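Local structure of mitomycin biosynthesis 6-O-methyltransferase (Streptomyces lavendulae, 3GWZ) at residues D122-A136 with E177-T189. The protein transfers the methyl group of S-adenosyl-L-methionine to the 6-hydroxyl of demethylated mitomycins, producing the quinone methoxy group of mitomycins A and B. Numbering follows the deposited sequence.
Sequences DPASPVATDARFQAA and ELFNRAMGSVSLT. With SAH (S-adenosyl-L-homocysteine), chain G.
Phe133 of helix 126-135 packs its ring against Leu178, Phe179 and Ala182 of segment 177-189. Its CB lies 4.0 Å from Ala182 CB; CG is 4.1 Å from both that methyl and Leu178 O, and CD2 touches the same methyl. Across the ring, CD1 meets the backbone at the start of Phe179 as well as Leu178 CB. Farther out, Phe133 CE1 is 3.7 Å from Phe179 CB, and CZ abuts Phe179 CD1. With CG anti to the backbone N in both phenylalanines, the two side chains run side by side, while the ring planes stand at 45° to one another. Phe179 CA also makes an off-centre CH-pi contact with the Phe133 ring. The far end of Phe179 carries the contact to S-adenosyl-L-homocysteine: its CZ is 4.0 Å from the ligand sulfur SD, which lies at the ring edge, near its plane.

Nearer the N-terminus of helix 126-135 the interface turns polar. Thr129 OG1 and Ser185 OG approach to 2.8 Å, and Ser185 OG donates to Ala182 O within its own helix. Three waters join backbone carbonyls across the groove; one donates to both Thr129 O and Leu178 O. Arg181, bent at chi3 (70°), lays one guanidinium face over Pro123 CA.

Over 126-135 and 177-189, the latter part of helix 173-197, the axes approach to 8.1 Å at 159°, a nearly antiparallel pair linking a helix that packs against the second subunit to the cofactor-pocket wall of a class I methyltransferase.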
loop_
_atom_site.group_PDB
_atom_site.type_symbol
_atom_site.label_atom_id
_atom_site.label_comp_id
_atom_site.label_asym_id
_atom_site.label_seq_id
_atom_site.Cartn_x
_atom_site.Cartn_y
_atom_site.Cartn_z
ATOM N N ASP A 122 -1.657 -1.879 8.120
ATOM C CA ASP A 122 -2.936 -1.232 7.886
ATOM C C ASP A 122 -3.496 -0.757 9.222
ATOM O O ASP A 122 -3.811 -1.573 10.093
ATOM C CB ASP A 122 -3.898 -2.219 7.225
ATOM C CG ASP A 122 -5.272 -1.627 6.989
ATOM O OD1 ASP A 122 -5.500 -0.461 7.382
ATOM O OD2 ASP A 122 -6.128 -2.331 6.408
ATOM N N PRO A 123 -3.617 0.570 9.388
ATOM C CA PRO A 123 -4.025 1.176 10.664
ATOM C C PRO A 123 -5.425 0.746 11.079
ATOM O O PRO A 123 -5.818 0.948 12.223
ATOM C CB PRO A 123 -3.997 2.681 10.368
ATOM C CG PRO A 123 -4.099 2.793 8.873
ATOM C CD PRO A 123 -3.440 1.568 8.317
ATOM N N ALA A 124 -6.165 0.147 10.156
ATOM C CA ALA A 124 -7.514 -0.319 10.454
ATOM C C ALA A 124 -7.554 -1.805 10.815
ATOM O O ALA A 124 -8.613 -2.349 11.132
ATOM C CB ALA A 124 -8.443 -0.035 9.278
ATOM N N SER A 125 -6.407 -2.473 10.765
ATOM C CA SER A 125 -6.383 -3.906 11.049
ATOM C C SER A 125 -5.886 -4.213 12.457
ATOM O O SER A 125 -4.736 -3.938 12.777
ATOM C CB SER A 125 -5.493 -4.635 10.048
ATOM O OG SER A 125 -5.252 -5.956 10.495
ATOM N N PRO A 126 -6.753 -4.787 13.298
ATOM C CA PRO A 126 -6.308 -5.128 14.652
ATOM C C PRO A 126 -5.136 -6.110 14.615
ATOM O O PRO A 126 -4.135 -5.899 15.301
ATOM C CB PRO A 126 -7.557 -5.762 15.278
ATOM C CG PRO A 126 -8.702 -5.140 14.520
ATOM C CD PRO A 126 -8.195 -5.024 13.111
ATOM N N VAL A 127 -5.228 -7.153 13.796
ATOM C CA VAL A 127 -4.201 -8.192 13.840
ATOM C C VAL A 127 -2.855 -7.685 13.333
ATOM O O VAL A 127 -1.818 -7.988 13.921
ATOM C CB VAL A 127 -4.612 -9.464 13.071
ATOM C CG1 VAL A 127 -3.494 -10.502 13.138
ATOM C CG2 VAL A 127 -5.890 -10.040 13.652
ATOM N N ALA A 128 -2.869 -6.910 12.250
ATOM C CA ALA A 128 -1.632 -6.367 11.686
ATOM C C ALA A 128 -0.946 -5.384 12.629
ATOM O O ALA A 128 0.278 -5.397 12.770
ATOM C CB ALA A 128 -1.893 -5.697 10.337
ATOM N N THR A 129 -1.724 -4.514 13.261
ATOM C CA THR A 129 -1.117 -3.546 14.175
ATOM C C THR A 129 -0.650 -4.249 15.432
ATOM O O THR A 129 0.404 -3.907 15.983
ATOM C CB THR A 129 -2.073 -2.396 14.545
ATOM O OG1 THR A 129 -3.339 -2.936 14.955
ATOM C CG2 THR A 129 -2.256 -1.475 13.347
ATOM N N ASP A 130 -1.414 -5.244 15.881
ATOM C CA ASP A 130 -1.039 -5.954 17.102
ATOM C C ASP A 130 0.246 -6.758 16.878
ATOM O O ASP A 130 1.117 -6.822 17.752
ATOM C CB ASP A 130 -2.173 -6.857 17.599
ATOM C CG ASP A 130 -2.223 -6.951 19.118
ATOM O OD1 ASP A 130 -1.417 -6.278 19.800
ATOM O OD2 ASP A 130 -3.074 -7.701 19.631
ATOM N N ALA A 131 0.373 -7.370 15.706
ATOM C CA ALA A 131 1.577 -8.151 15.419
ATOM C C ALA A 131 2.812 -7.265 15.535
ATOM O O ALA A 131 3.823 -7.678 16.091
ATOM C CB ALA A 131 1.502 -8.790 14.045
ATOM N N ARG A 132 2.724 -6.039 15.024
ATOM C CA ARG A 132 3.858 -5.115 15.067
ATOM C C ARG A 132 4.129 -4.565 16.462
ATOM O O ARG A 132 5.277 -4.316 16.823
ATOM C CB ARG A 132 3.666 -3.975 14.055
ATOM C CG ARG A 132 3.832 -4.456 12.614
ATOM C CD ARG A 132 3.286 -3.490 11.574
ATOM N NE ARG A 132 3.598 -3.986 10.237
ATOM C CZ ARG A 132 2.916 -4.944 9.614
ATOM N NH1 ARG A 132 1.860 -5.501 10.199
ATOM N NH2 ARG A 132 3.284 -5.342 8.399
ATOM N N PHE A 133 3.060 -4.369 17.232
ATOM C CA PHE A 133 3.134 -3.954 18.640
ATOM C C PHE A 133 3.860 -5.033 19.447
ATOM O O PHE A 133 4.793 -4.746 20.194
ATOM C CB PHE A 133 1.691 -3.743 19.143
ATOM C CG PHE A 133 1.558 -3.360 20.613
ATOM C CD1 PHE A 133 2.364 -2.394 21.182
ATOM C CD2 PHE A 133 0.554 -3.933 21.392
ATOM C CE1 PHE A 133 2.208 -2.033 22.533
ATOM C CE2 PHE A 133 0.382 -3.578 22.737
ATOM C CZ PHE A 133 1.218 -2.620 23.303
ATOM N N GLN A 134 3.439 -6.280 19.266
ATOM C CA GLN A 134 4.025 -7.420 19.972
ATOM C C GLN A 134 5.473 -7.708 19.559
ATOM O O GLN A 134 6.221 -8.350 20.298
ATOM C CB GLN A 134 3.187 -8.671 19.716
ATOM C CG GLN A 134 1.796 -8.614 20.310
ATOM C CD GLN A 134 0.916 -9.736 19.806
ATOM O OE1 GLN A 134 1.377 -10.629 19.087
ATOM N NE2 GLN A 134 -0.363 -9.692 20.163
ATOM N N ALA A 135 5.853 -7.257 18.371
ATOM C CA ALA A 135 7.209 -7.472 17.874
ATOM C C ALA A 135 8.241 -6.737 18.728
ATOM O O ALA A 135 9.392 -7.168 18.836
ATOM C CB ALA A 135 7.312 -7.027 16.422
ATOM N N ALA A 136 7.827 -5.624 19.333
ATOM C CA ALA A 136 8.711 -4.834 20.182
ATOM C C ALA A 136 9.324 -5.663 21.302
ATOM O O ALA A 136 8.626 -6.421 21.979
ATOM C CB ALA A 136 7.972 -3.628 20.772
ATOM N N GLU A 177 3.594 5.158 19.280
ATOM C CA GLU A 177 2.996 4.927 17.972
ATOM C C GLU A 177 2.535 3.473 17.816
ATOM O O GLU A 177 1.410 3.232 17.381
ATOM C CB GLU A 177 3.981 5.321 16.860
ATOM C CG GLU A 177 3.664 4.740 15.483
ATOM C CD GLU A 177 2.774 5.641 14.652
ATOM O OE1 GLU A 177 1.981 6.407 15.239
ATOM O OE2 GLU A 177 2.867 5.583 13.405
ATOM N N LEU A 178 3.388 2.511 18.178
ATOM C CA LEU A 178 3.008 1.096 18.085
ATOM C C LEU A 178 1.769 0.784 18.925
ATOM O O LEU A 178 0.860 0.079 18.474
ATOM C CB LEU A 178 4.151 0.173 18.520
ATOM C CG LEU A 178 5.334 0.106 17.557
ATOM C CD1 LEU A 178 6.441 -0.725 18.180
ATOM C CD2 LEU A 178 4.877 -0.468 16.223
ATOM N N PHE A 179 1.743 1.292 20.152
ATOM C CA PHE A 179 0.582 1.054 21.000
ATOM C C PHE A 179 -0.685 1.763 20.486
ATOM O O PHE A 179 -1.754 1.147 20.347
ATOM C CB PHE A 179 0.831 1.452 22.450
ATOM C CG PHE A 179 -0.432 1.469 23.268
ATOM C CD1 PHE A 179 -1.183 0.310 23.412
ATOM C CD2 PHE A 179 -0.895 2.635 23.840
ATOM C CE1 PHE A 179 -2.372 0.315 24.140
ATOM C CE2 PHE A 179 -2.081 2.650 24.572
ATOM C CZ PHE A 179 -2.815 1.482 24.723
ATOM N N ASN A 180 -0.573 3.055 20.212
ATOM C CA ASN A 180 -1.739 3.814 19.752
ATOM C C ASN A 180 -2.336 3.303 18.444
ATOM O O ASN A 180 -3.548 3.386 18.242
ATOM C CB ASN A 180 -1.415 5.304 19.654
ATOM C CG ASN A 180 -1.325 5.961 21.017
ATOM O OD1 ASN A 180 -1.732 5.377 22.024
ATOM N ND2 ASN A 180 -0.796 7.172 21.057
ATOM N N ARG A 181 -1.486 2.779 17.562
ATOM C CA ARG A 181 -1.962 2.119 16.347
ATOM C C ARG A 181 -2.717 0.825 16.672
ATOM O O ARG A 181 -3.743 0.535 16.067
ATOM C CB ARG A 181 -0.801 1.807 15.388
ATOM C CG ARG A 181 -0.331 2.991 14.545
ATOM C CD ARG A 181 0.856 2.615 13.650
ATOM N NE ARG A 181 0.468 1.715 12.562
ATOM C CZ ARG A 181 0.022 2.117 11.373
ATOM N NH1 ARG A 181 -0.113 3.419 11.115
ATOM N NH2 ARG A 181 -0.290 1.220 10.437
ATOM N N ALA A 182 -2.209 0.041 17.617
ATOM C CA ALA A 182 -2.846 -1.235 17.932
ATOM C C ALA A 182 -4.184 -1.032 18.638
ATOM O O ALA A 182 -5.145 -1.760 18.389
ATOM C CB ALA A 182 -1.922 -2.115 18.776
HETATM N N MSE A 183 -4.236 -0.051 19.538
HETATM C CA MSE A 183 -5.487 0.311 20.202
HETATM C C MSE A 183 -6.424 0.979 19.187
HETATM O O MSE A 183 -7.636 0.737 19.175
HETATM C CB MSE A 183 -5.193 1.279 21.356
HETATM C CG MSE A 183 -6.365 1.601 22.261
HETATM SE SE MSE A 183 -6.978 0.064 23.311
HETATM C CE MSE A 183 -8.616 -0.336 22.350
ATOM N N GLY A 184 -5.855 1.827 18.336
ATOM C CA GLY A 184 -6.650 2.596 17.387
ATOM C C GLY A 184 -7.389 1.760 16.361
ATOM O O GLY A 184 -8.471 2.138 15.905
ATOM N N SER A 185 -6.800 0.630 15.976
ATOM C CA SER A 185 -7.417 -0.240 14.976
ATOM C C SER A 185 -8.636 -0.936 15.573
ATOM O O SER A 185 -9.707 -0.997 14.962
ATOM C CB SER A 185 -6.407 -1.278 14.474
ATOM O OG SER A 185 -5.964 -2.111 15.538
ATOM N N VAL A 186 -8.459 -1.464 16.777
ATOM C CA VAL A 186 -9.562 -2.038 17.526
ATOM C C VAL A 186 -10.679 -1.005 17.683
ATOM O O VAL A 186 -11.863 -1.300 17.470
ATOM C CB VAL A 186 -9.077 -2.540 18.908
ATOM C CG1 VAL A 186 -10.255 -2.862 19.808
ATOM C CG2 VAL A 186 -8.193 -3.760 18.732
ATOM N N SER A 187 -10.292 0.216 18.031
ATOM C CA SER A 187 -11.268 1.270 18.319
ATOM C C SER A 187 -12.080 1.657 17.088
ATOM O O SER A 187 -13.278 1.910 17.179
ATOM C CB SER A 187 -10.573 2.502 18.904
ATOM O OG SER A 187 -11.537 3.425 19.380
ATOM N N LEU A 188 -11.433 1.690 15.930
ATOM C CA LEU A 188 -12.142 2.012 14.697
ATOM C C LEU A 188 -13.331 1.082 14.474
ATOM O O LEU A 188 -14.401 1.520 14.060
ATOM C CB LEU A 188 -11.188 1.968 13.508
ATOM C CG LEU A 188 -10.451 3.285 13.275
ATOM C CD1 LEU A 188 -9.184 3.083 12.445
ATOM C CD2 LEU A 188 -11.383 4.295 12.606
ATOM N N THR A 189 -13.150 -0.200 14.767
ATOM C CA THR A 189 -14.228 -1.160 14.597
ATOM C C THR A 189 -15.334 -0.934 15.622
ATOM O O THR A 189 -16.521 -0.868 15.284
ATOM C CB THR A 189 -13.706 -2.601 14.713
ATOM O OG1 THR A 189 -12.660 -2.803 13.753
ATOM C CG2 THR A 189 -14.827 -3.600 14.472
HETATM N N SAH G . -10.546 4.931 24.761
HETATM C CA SAH G . -9.512 4.562 23.734
HETATM C CB SAH G . -8.133 4.217 24.332
HETATM C CG SAH G . -8.093 3.051 25.338
HETATM S SD SAH G . -6.420 2.678 25.849
HETATM C C SAH G . -10.010 3.400 22.923
HETATM O O SAH G . -9.475 3.135 21.842
HETATM O OXT SAH G . -10.960 2.708 23.315
HETATM C "C5'" SAH G . -6.371 3.564 27.394
HETATM C "C4'" SAH G . -6.044 5.064 27.243
HETATM O "O4'" SAH G . -5.941 5.747 28.515
HETATM C "C3'" SAH G . -4.750 5.408 26.498
HETATM O "O3'" SAH G . -5.081 6.083 25.275
HETATM C "C2'" SAH G . -3.974 6.356 27.416
HETATM O "O2'" SAH G . -3.399 7.479 26.737
HETATM C "C1'" SAH G . -5.055 6.873 28.337
HETATM N N9 SAH G . -4.587 7.283 29.680
HETATM C C8 SAH G . -3.814 6.556 30.518
HETATM N N7 SAH G . -3.611 7.228 31.680
HETATM C C5 SAH G . -4.283 8.401 31.585
HETATM C C6 SAH G . -4.504 9.571 32.456
HETATM N N6 SAH G . -3.936 9.588 33.685
HETATM N N1 SAH G . -5.266 10.594 31.981
HETATM C C2 SAH G . -5.818 10.553 30.759
HETATM N N3 SAH G . -5.661 9.514 29.911
HETATM C C4 SAH G . -4.922 8.434 30.267
HETATM O O HOH W 1 0.399 -1.873 10.801
HETATM O O HOH W 2 -4.395 2.324 14.103
HETATM O O HOH W 3 -4.694 -4.330 17.720
HETATM O O HOH W 4 1.095 -1.237 16.001
#